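AtxE2 (Asticcacaulis excentricus, PDB 5TXE) hydrolyses the isopeptide bond of the lasso peptides astexin-2 and astexin-3, recognising their knotted, threaded shape and converting them to linear peptides. Local coordinates at residues Asn409-Glu414 and Arg471-Tyr476; Leu465-Pro470 and His501-Leu506. The protein carries 1 engineered substitution. One frame throughout, in Å; residues are numbered along the deposited sequence.

Contact 2 is the core member of the pair and contact 1 the more superficial one: every touching residue of contact 2 but Pro470 is buried, whereas in contact 1 only Ile413 and Ser472 are. Both use the chain that leaves strand 463-467, so residues 465-470 and 471-476 follow one another directly. In contact 2 a strand and a helix of the alpha/beta-hydrolase domain meet through leucine and phenylalanine carbons; in contact 1 two loops meet round one isoleucine, with polar groups at the margin. Their centres lie 12 Å apart, and a probable hydrogen bond from ND2 of Asn409 to OG1 of Thr502 on helix 494-512 joins them.

Contact 1: residues Asn409-Glu414 and Arg471-Tyr476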
ATOM      1  N   ASN A 409      -8.400  19.852 -13.049  1.00 41.75           N
ATOM      2  CA  ASN A 409      -7.201  20.624 -12.867  1.00 46.14           C
ATOM      3  C   ASN A 409      -6.888  21.396 -14.132  1.00 52.63           C
ATOM      4  O   ASN A 409      -7.564  21.218 -15.161  1.00 48.92           O
ATOM      5  CB  ASN A 409      -6.030  19.752 -12.346  1.00 41.70           C
ATOM      6  CG  ASN A 409      -5.391  18.853 -13.384  1.00 37.26           C
ATOM      7  OD1 ASN A 409      -5.620  18.976 -14.568  1.00 39.82           O
ATOM      8  ND2 ASN A 409      -4.576  17.880 -12.906  1.00 38.48           N
ATOM      9  N   ARG A 410      -5.858  22.233 -14.051  1.00 54.74           N
ATOM     10  CA  ARG A 410      -5.474  23.086 -15.164  1.00 60.80           C
ATOM     11  C   ARG A 410      -5.043  22.306 -16.412  1.00 59.11           C
ATOM     12  O   ARG A 410      -5.055  22.829 -17.513  1.00 69.30           O
ATOM     13  CB  ARG A 410      -4.449  24.151 -14.719  1.00 63.24           C
ATOM     14  CG  ARG A 410      -3.184  23.753 -13.920  1.00 58.46           C
ATOM     15  CD  ARG A 410      -2.247  24.973 -13.884  1.00 57.67           C
ATOM     16  NE  ARG A 410      -1.614  25.378 -12.634  1.00 54.90           N
ATOM     17  CZ  ARG A 410      -2.222  25.864 -11.551  1.00 59.65           C
ATOM     18  NH1 ARG A 410      -3.531  25.917 -11.481  1.00 70.11           N
ATOM     19  NH2 ARG A 410      -1.500  26.259 -10.510  1.00 57.70           N
ATOM     20  N   ASN A 411      -4.736  21.032 -16.279  1.00 49.46           N
ATOM     21  CA  ASN A 411      -4.464  20.235 -17.450  1.00 46.39           C
ATOM     22  C   ASN A 411      -5.668  19.458 -17.906  1.00 45.41           C
ATOM     23  O   ASN A 411      -5.512  18.509 -18.690  1.00 46.41           O
ATOM     24  CB  ASN A 411      -3.312  19.301 -17.121  1.00 57.03           C
ATOM     25  CG  ASN A 411      -2.070  20.084 -16.728  1.00 67.54           C
ATOM     26  OD1 ASN A 411      -1.671  20.177 -15.557  1.00 65.45           O
ATOM     27  ND2 ASN A 411      -1.479  20.702 -17.726  1.00 69.41           N
ATOM     28  N   GLY A 412      -6.861  19.817 -17.404  1.00 45.76           N
ATOM     29  CA  GLY A 412      -8.107  19.158 -17.848  1.00 46.29           C
ATOM     30  C   GLY A 412      -8.431  17.823 -17.186  1.00 44.46           C
ATOM     31  O   GLY A 412      -9.263  17.086 -17.646  1.00 44.17           O
ATOM     32  N   ILE A 413      -7.729  17.466 -16.123  1.00 48.88           N
ATOM     33  CA  ILE A 413      -7.843  16.105 -15.581  1.00 45.27           C
ATOM     34  C   ILE A 413      -8.715  16.142 -14.366  1.00 37.78           C
ATOM     35  O   ILE A 413      -8.619  17.044 -13.563  1.00 37.98           O
ATOM     36  CB  ILE A 413      -6.455  15.530 -15.264  1.00 44.56           C
ATOM     37  CG1 ILE A 413      -5.704  15.295 -16.567  1.00 45.35           C
ATOM     38  CG2 ILE A 413      -6.566  14.249 -14.452  1.00 42.14           C
ATOM     39  CD1 ILE A 413      -4.209  15.324 -16.413  1.00 47.94           C
ATOM     40  N   GLU A 414      -9.592  15.171 -14.264  1.00 35.76           N
ATOM     41  CA  GLU A 414     -10.491  15.062 -13.123  1.00 39.22           C
ATOM     42  C   GLU A 414      -9.708  14.661 -11.878  1.00 34.84           C
ATOM     43  O   GLU A 414      -8.909  13.751 -11.917  1.00 32.38           O
ATOM     44  CB  GLU A 414     -11.577  14.000 -13.387  1.00 43.79           C
ATOM     45  CG  GLU A 414     -12.472  14.342 -14.589  1.00 47.75           C
ATOM     46  CD  GLU A 414     -13.515  13.287 -14.932  1.00 43.59           C
ATOM     47  OE1 GLU A 414     -13.686  12.273 -14.215  1.00 43.64           O
ATOM     48  OE2 GLU A 414     -14.228  13.537 -15.905  1.00 48.09           O
ATOM     49  N   ARG A 471      -4.432  11.111 -12.249  1.00 41.83           N
ATOM     50  CA  ARG A 471      -3.894  10.550 -13.480  1.00 45.80           C
ATOM     51  C   ARG A 471      -2.936  11.488 -14.213  1.00 39.93           C
ATOM     52  O   ARG A 471      -3.087  12.738 -14.175  1.00 35.94           O
ATOM     53  CB  ARG A 471      -5.038  10.120 -14.405  1.00 51.96           C
ATOM     54  CG  ARG A 471      -5.660   8.803 -13.948  1.00 56.88           C
ATOM     55  CD  ARG A 471      -6.617   8.214 -14.971  1.00 66.76           C
ATOM     56  NE  ARG A 471      -5.991   7.905 -16.264  1.00 76.19           N
ATOM     57  CZ  ARG A 471      -6.658   7.582 -17.374  1.00 80.79           C
ATOM     58  NH1 ARG A 471      -7.983   7.493 -17.366  1.00 85.02           N
ATOM     59  NH2 ARG A 471      -6.002   7.346 -18.506  1.00 86.18           N
ATOM     60  N   SER A 472      -1.918  10.892 -14.836  1.00 33.59           N
ATOM     61  CA  SER A 472      -0.987  11.701 -15.599  1.00 38.45           C
ATOM     62  C   SER A 472      -1.543  11.913 -17.021  1.00 40.80           C
ATOM     63  O   SER A 472      -2.343  11.117 -17.486  1.00 37.81           O
ATOM     64  CB  SER A 472       0.360  11.020 -15.716  1.00 35.49           C
ATOM     65  OG  SER A 472       0.224   9.832 -16.460  1.00 32.88           O
ATOM     66  N   GLU A 473      -1.070  12.951 -17.695  1.00 42.73           N
ATOM     67  CA  GLU A 473      -1.384  13.171 -19.125  1.00 49.50           C
ATOM     68  C   GLU A 473      -0.968  11.953 -19.961  1.00 49.02           C
ATOM     69  O   GLU A 473      -1.704  11.507 -20.834  1.00 48.64           O
ATOM     70  CB  GLU A 473      -0.673  14.434 -19.627  1.00 53.97           C
ATOM     71  CG  GLU A 473      -1.116  15.707 -18.870  1.00 60.50           C
ATOM     72  CD  GLU A 473      -0.338  16.990 -19.203  1.00 73.51           C
ATOM     73  OE1 GLU A 473      -0.327  17.362 -20.397  1.00 76.64           O
ATOM     74  OE2 GLU A 473       0.238  17.642 -18.272  1.00 77.33           O
ATOM     75  N   ALA A 474       0.214  11.408 -19.664  1.00 44.88           N
ATOM     76  CA  ALA A 474       0.752  10.256 -20.384  1.00 44.49           C
ATOM     77  C   ALA A 474      -0.159   9.051 -20.292  1.00 47.58           C
ATOM     78  O   ALA A 474      -0.177   8.225 -21.187  1.00 44.88           O
ATOM     79  CB  ALA A 474       2.126   9.878 -19.854  1.00 43.03           C
ATOM     80  N   SER A 475      -0.877   8.903 -19.181  1.00 49.17           N
ATOM     81  CA  SER A 475      -1.783   7.766 -19.041  1.00 46.66           C
ATOM     82  C   SER A 475      -2.979   7.855 -20.020  1.00 51.59           C
ATOM     83  O   SER A 475      -3.670   6.863 -20.215  1.00 51.21           O
ATOM     84  CB  SER A 475      -2.294   7.669 -17.614  1.00 46.51           C
ATOM     85  OG  SER A 475      -3.182   8.757 -17.346  1.00 45.02           O
ATOM     86  N   TYR A 476      -3.208   9.031 -20.606  1.00 54.93           N
ATOM     87  CA  TYR A 476      -4.217   9.235 -21.656  1.00 64.22           C
ATOM     88  C   TYR A 476      -3.702   9.045 -23.108  1.00 69.21           C
ATOM     89  O   TYR A 476      -4.454   9.277 -24.060  1.00 72.12           O
ATOM     90  CB  TYR A 476      -4.838  10.647 -21.527  1.00 64.41           C
ATOM     91  CG  TYR A 476      -5.728  10.768 -20.317  1.00 71.32           C
ATOM     92  CD1 TYR A 476      -6.992  10.205 -20.327  1.00 71.61           C
ATOM     93  CD2 TYR A 476      -5.296  11.400 -19.155  1.00 64.75           C
ATOM     94  CE1 TYR A 476      -7.809  10.276 -19.232  1.00 72.37           C
ATOM     95  CE2 TYR A 476      -6.114  11.491 -18.053  1.00 67.53           C
ATOM     96  CZ  TYR A 476      -7.369  10.917 -18.098  1.00 71.54           C
ATOM     97  OH  TYR A 476      -8.213  10.965 -17.022  1.00 64.25           O
TER
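Ile413 reaches over the backbone of Arg471, with CD1 3.6 Å from the carbonyl O of Arg471 and 4.0 Å from CG of Glu473. Its CG1 is also 4.1 Å from CE2 of Tyr476, approached obliquely. The first torsion of Ile413 (chi1 -68°) sets CG2 anti to the backbone N, and this branch methyl also faces Arg471, with CG2 of Ile413 4.4 Å from CB of Arg471. Glu473 runs out extended beyond CG and crosses Ile413 at about a right angle; the methylene does the touching there, while the carboxylate goes on toward Asn411, its plane 22° from that of the amide. The loop carrying Ile413 is the hairpin turn between strands 401-408 and 414-421, a type I beta turn from Asn409 to Gly412. OD1 of Asn409 accepts from N of Asn411 (2.8 Å), an Asx turn, and also from N of Ile413 (3.0 Å), the two donors lying on opposite faces of the amide plane. On the facing loop, Arg471 NE donates to OG of Ser475 (3.1 Å), and the guanidinium lies against one face of the Tyr476 ring, NH2 3.5 Å above its plane and offset toward the rim.

Contact 2: residues Leu465-Pro470 and His501-Leu506; sequences LSFHSP and HTLEDL
Thr502 is the first residue of the helical segment to meet the strand side, pointing CG2 at the edge of the Phe467 ring, near its plane and 4.0 Å from CE1 of Phe467. Its other branch, OG1 of Thr502, points at CG of the Pro470 ring, 3.8 Å away, although the polar partners of that hydroxyl are the carbonyl O of Asn498 and ND2 of Asn409. One residue on, Leu503 places CD2 almost exactly on the ring normal of Phe467, 3.5 Å from the centroid and 3° off the perpendicular, a CH-pi contact; the opposite face of the ring is covered toward its rim by CA of Ser469. With an alanine at Phe467, CD2 of Leu503 would probably lose the aromatic face it rests on, and a gap is likely to open between strand and helix. Leu506 completes the row: its CD1 lies 3.8 Å from CD1 of Phe467, and its CB is 3.9 Å from CD2 of Leu465. Leu465 gets there with CG anti to its backbone N (chi1 178°). This is the packing of helix 494-512 on the central mixed sheet of an alpha/beta-hydrolase fold; the axes of the short segments 465-467 and 501-506 approach to 11.1 Å and run roughly antiparallel (151°). With carbon meeting carbon at nearly every touching pair, cohesion here probably rests on close fit and the exclusion of water.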
ATOM      1  N   LEU A 465      -5.983  17.918   4.024  1.00 26.43           N
ATOM      2  CA  LEU A 465      -6.293  17.506   2.701  1.00 28.17           C
ATOM      3  C   LEU A 465      -5.662  16.155   2.497  1.00 29.92           C
ATOM      4  O   LEU A 465      -4.445  16.032   2.417  1.00 30.31           O
ATOM      5  CB  LEU A 465      -5.764  18.510   1.697  1.00 29.67           C
ATOM      6  CG  LEU A 465      -5.981  18.174   0.230  1.00 31.45           C
ATOM      7  CD1 LEU A 465      -7.431  18.154  -0.148  1.00 31.37           C
ATOM      8  CD2 LEU A 465      -5.249  19.214  -0.606  1.00 32.69           C
ATOM      9  N   SER A 466      -6.507  15.158   2.372  1.00 29.11           N
ATOM     10  CA  SER A 466      -6.113  13.822   1.997  1.00 31.78           C
ATOM     11  C   SER A 466      -6.167  13.750   0.479  1.00 29.61           C
ATOM     12  O   SER A 466      -7.225  13.530  -0.125  1.00 27.75           O
ATOM     13  CB  SER A 466      -7.060  12.810   2.641  1.00 32.34           C
ATOM     14  OG  SER A 466      -6.681  11.494   2.350  1.00 37.21           O
ATOM     15  N   PHE A 467      -4.994  13.929  -0.112  1.00 27.29           N
ATOM     16  CA  PHE A 467      -4.783  14.045  -1.549  1.00 28.93           C
ATOM     17  C   PHE A 467      -4.745  12.744  -2.260  1.00 29.45           C
ATOM     18  O   PHE A 467      -4.039  11.849  -1.860  1.00 29.49           O
ATOM     19  CB  PHE A 467      -3.412  14.669  -1.759  1.00 34.45           C
ATOM     20  CG  PHE A 467      -3.042  14.933  -3.177  1.00 32.13           C
ATOM     21  CD1 PHE A 467      -3.898  15.600  -4.035  1.00 32.24           C
ATOM     22  CD2 PHE A 467      -1.784  14.613  -3.617  1.00 33.13           C
ATOM     23  CE1 PHE A 467      -3.525  15.869  -5.353  1.00 31.39           C
ATOM     24  CE2 PHE A 467      -1.387  14.896  -4.929  1.00 33.31           C
ATOM     25  CZ  PHE A 467      -2.254  15.544  -5.790  1.00 33.06           C
ATOM     26  N   HIS A 468      -5.529  12.643  -3.324  1.00 29.83           N
ATOM     27  CA  HIS A 468      -5.499  11.485  -4.148  1.00 30.66           C
ATOM     28  C   HIS A 468      -4.858  11.888  -5.429  1.00 30.99           C
ATOM     29  O   HIS A 468      -5.431  12.557  -6.245  1.00 32.82           O
ATOM     30  CB  HIS A 468      -6.870  10.933  -4.412  1.00 32.34           C
ATOM     31  CG  HIS A 468      -6.817   9.616  -5.079  1.00 36.47           C
ATOM     32  ND1 HIS A 468      -6.802   8.431  -4.361  1.00 37.55           N
ATOM     33  CD2 HIS A 468      -6.689   9.275  -6.387  1.00 35.93           C
ATOM     34  CE1 HIS A 468      -6.685   7.414  -5.201  1.00 37.55           C
ATOM     35  NE2 HIS A 468      -6.632   7.895  -6.438  1.00 36.42           N
ATOM     36  N   SER A 469      -3.643  11.471  -5.610  1.00 34.78           N
ATOM     37  CA  SER A 469      -2.893  11.909  -6.744  1.00 36.64           C
ATOM     38  C   SER A 469      -3.636  11.626  -8.061  1.00 38.76           C
ATOM     39  O   SER A 469      -4.129  10.529  -8.267  1.00 36.39           O
ATOM     40  CB  SER A 469      -1.565  11.171  -6.764  1.00 38.02           C
ATOM     41  OG  SER A 469      -0.712  11.901  -7.607  1.00 42.18           O
ATOM     42  N   PRO A 470      -3.644  12.588  -8.994  1.00 39.48           N
ATOM     43  CA  PRO A 470      -4.415  12.331 -10.190  1.00 43.47           C
ATOM     44  C   PRO A 470      -3.664  11.548 -11.259  1.00 43.49           C
ATOM     45  O   PRO A 470      -2.427  11.391 -11.205  1.00 34.83           O
ATOM     46  CB  PRO A 470      -4.693  13.747 -10.697  1.00 44.01           C
ATOM     47  CG  PRO A 470      -3.437  14.464 -10.375  1.00 44.17           C
ATOM     48  CD  PRO A 470      -3.073  13.942  -9.006  1.00 40.18           C
ATOM     49  N   HIS A 501       0.833  21.377  -9.585  1.00 32.00           N
ATOM     50  CA  HIS A 501      -0.221  22.317  -9.992  1.00 29.52           C
ATOM     51  C   HIS A 501      -1.544  21.872  -9.480  1.00 29.36           C
ATOM     52  O   HIS A 501      -2.371  22.701  -9.110  1.00 29.42           O
ATOM     53  CB  HIS A 501      -0.293  22.429 -11.500  1.00 31.58           C
ATOM     54  CG  HIS A 501       0.826  23.194 -12.139  1.00 33.22           C
ATOM     55  ND1 HIS A 501       1.384  24.332 -11.593  1.00 37.43           N
ATOM     56  CD2 HIS A 501       1.450  23.005 -13.321  1.00 36.53           C
ATOM     57  CE1 HIS A 501       2.315  24.801 -12.402  1.00 35.23           C
ATOM     58  NE2 HIS A 501       2.379  24.010 -13.455  1.00 36.69           N
ATOM     59  N   THR A 502      -1.767  20.567  -9.391  1.00 30.12           N
ATOM     60  CA  THR A 502      -3.033  20.081  -8.813  1.00 30.52           C
ATOM     61  C   THR A 502      -3.136  20.415  -7.357  1.00 30.63           C
ATOM     62  O   THR A 502      -4.180  20.807  -6.890  1.00 29.93           O
ATOM     63  CB  THR A 502      -3.205  18.566  -8.998  1.00 29.86           C
ATOM     64  OG1 THR A 502      -3.112  18.252 -10.377  1.00 29.61           O
ATOM     65  CG2 THR A 502      -4.539  18.075  -8.475  1.00 32.05           C
ATOM     66  N   LEU A 503      -2.048  20.284  -6.622  1.00 31.48           N
ATOM     67  CA  LEU A 503      -2.084  20.688  -5.219  1.00 30.83           C
ATOM     68  C   LEU A 503      -2.357  22.186  -5.063  1.00 28.24           C
ATOM     69  O   LEU A 503      -3.094  22.588  -4.171  1.00 28.34           O
ATOM     70  CB  LEU A 503      -0.760  20.362  -4.524  1.00 32.59           C
ATOM     71  CG  LEU A 503      -0.532  18.880  -4.254  1.00 33.70           C
ATOM     72  CD1 LEU A 503       0.864  18.685  -3.772  1.00 33.45           C
ATOM     73  CD2 LEU A 503      -1.530  18.350  -3.227  1.00 34.73           C
ATOM     74  N   GLU A 504      -1.717  22.989  -5.895  1.00 28.63           N
ATOM     75  CA  GLU A 504      -1.944  24.422  -5.910  1.00 32.55           C
ATOM     76  C   GLU A 504      -3.426  24.743  -6.267  1.00 30.86           C
ATOM     77  O   GLU A 504      -4.024  25.582  -5.620  1.00 33.25           O
ATOM     78  CB  GLU A 504      -0.968  25.121  -6.830  1.00 32.53           C
ATOM     79  CG  GLU A 504       0.481  25.098  -6.310  1.00 36.36           C
ATOM     80  CD  GLU A 504       1.509  25.631  -7.313  1.00 40.59           C
ATOM     81  OE1 GLU A 504       1.142  25.896  -8.492  1.00 46.72           O
ATOM     82  OE2 GLU A 504       2.695  25.814  -6.928  1.00 48.30           O
ATOM     83  N   ASP A 505      -4.037  23.999  -7.180  1.00 31.23           N
ATOM     84  CA  ASP A 505      -5.479  24.162  -7.473  1.00 35.26           C
ATOM     85  C   ASP A 505      -6.323  23.853  -6.253  1.00 32.29           C
ATOM     86  O   ASP A 505      -7.217  24.613  -5.909  1.00 29.97           O
ATOM     87  CB  ASP A 505      -5.917  23.257  -8.632  1.00 36.45           C
ATOM     88  CG  ASP A 505      -5.214  23.601  -9.947  1.00 42.61           C
ATOM     89  OD1 ASP A 505      -4.794  24.759 -10.100  1.00 46.72           O
ATOM     90  OD2 ASP A 505      -5.066  22.727 -10.843  1.00 52.14           O
ATOM     91  N   LEU A 506      -6.022  22.758  -5.560  1.00 30.24           N
ATOM     92  CA  LEU A 506      -6.801  22.416  -4.386  1.00 31.92           C
ATOM     93  C   LEU A 506      -6.655  23.454  -3.292  1.00 32.81           C
ATOM     94  O   LEU A 506      -7.620  23.769  -2.585  1.00 32.88           O
ATOM     95  CB  LEU A 506      -6.456  21.036  -3.838  1.00 32.30           C
ATOM     96  CG  LEU A 506      -6.841  19.931  -4.779  1.00 34.80           C
ATOM     97  CD1 LEU A 506      -6.074  18.629  -4.486  1.00 36.20           C
ATOM     98  CD2 LEU A 506      -8.352  19.712  -4.654  1.00 34.75           C
TER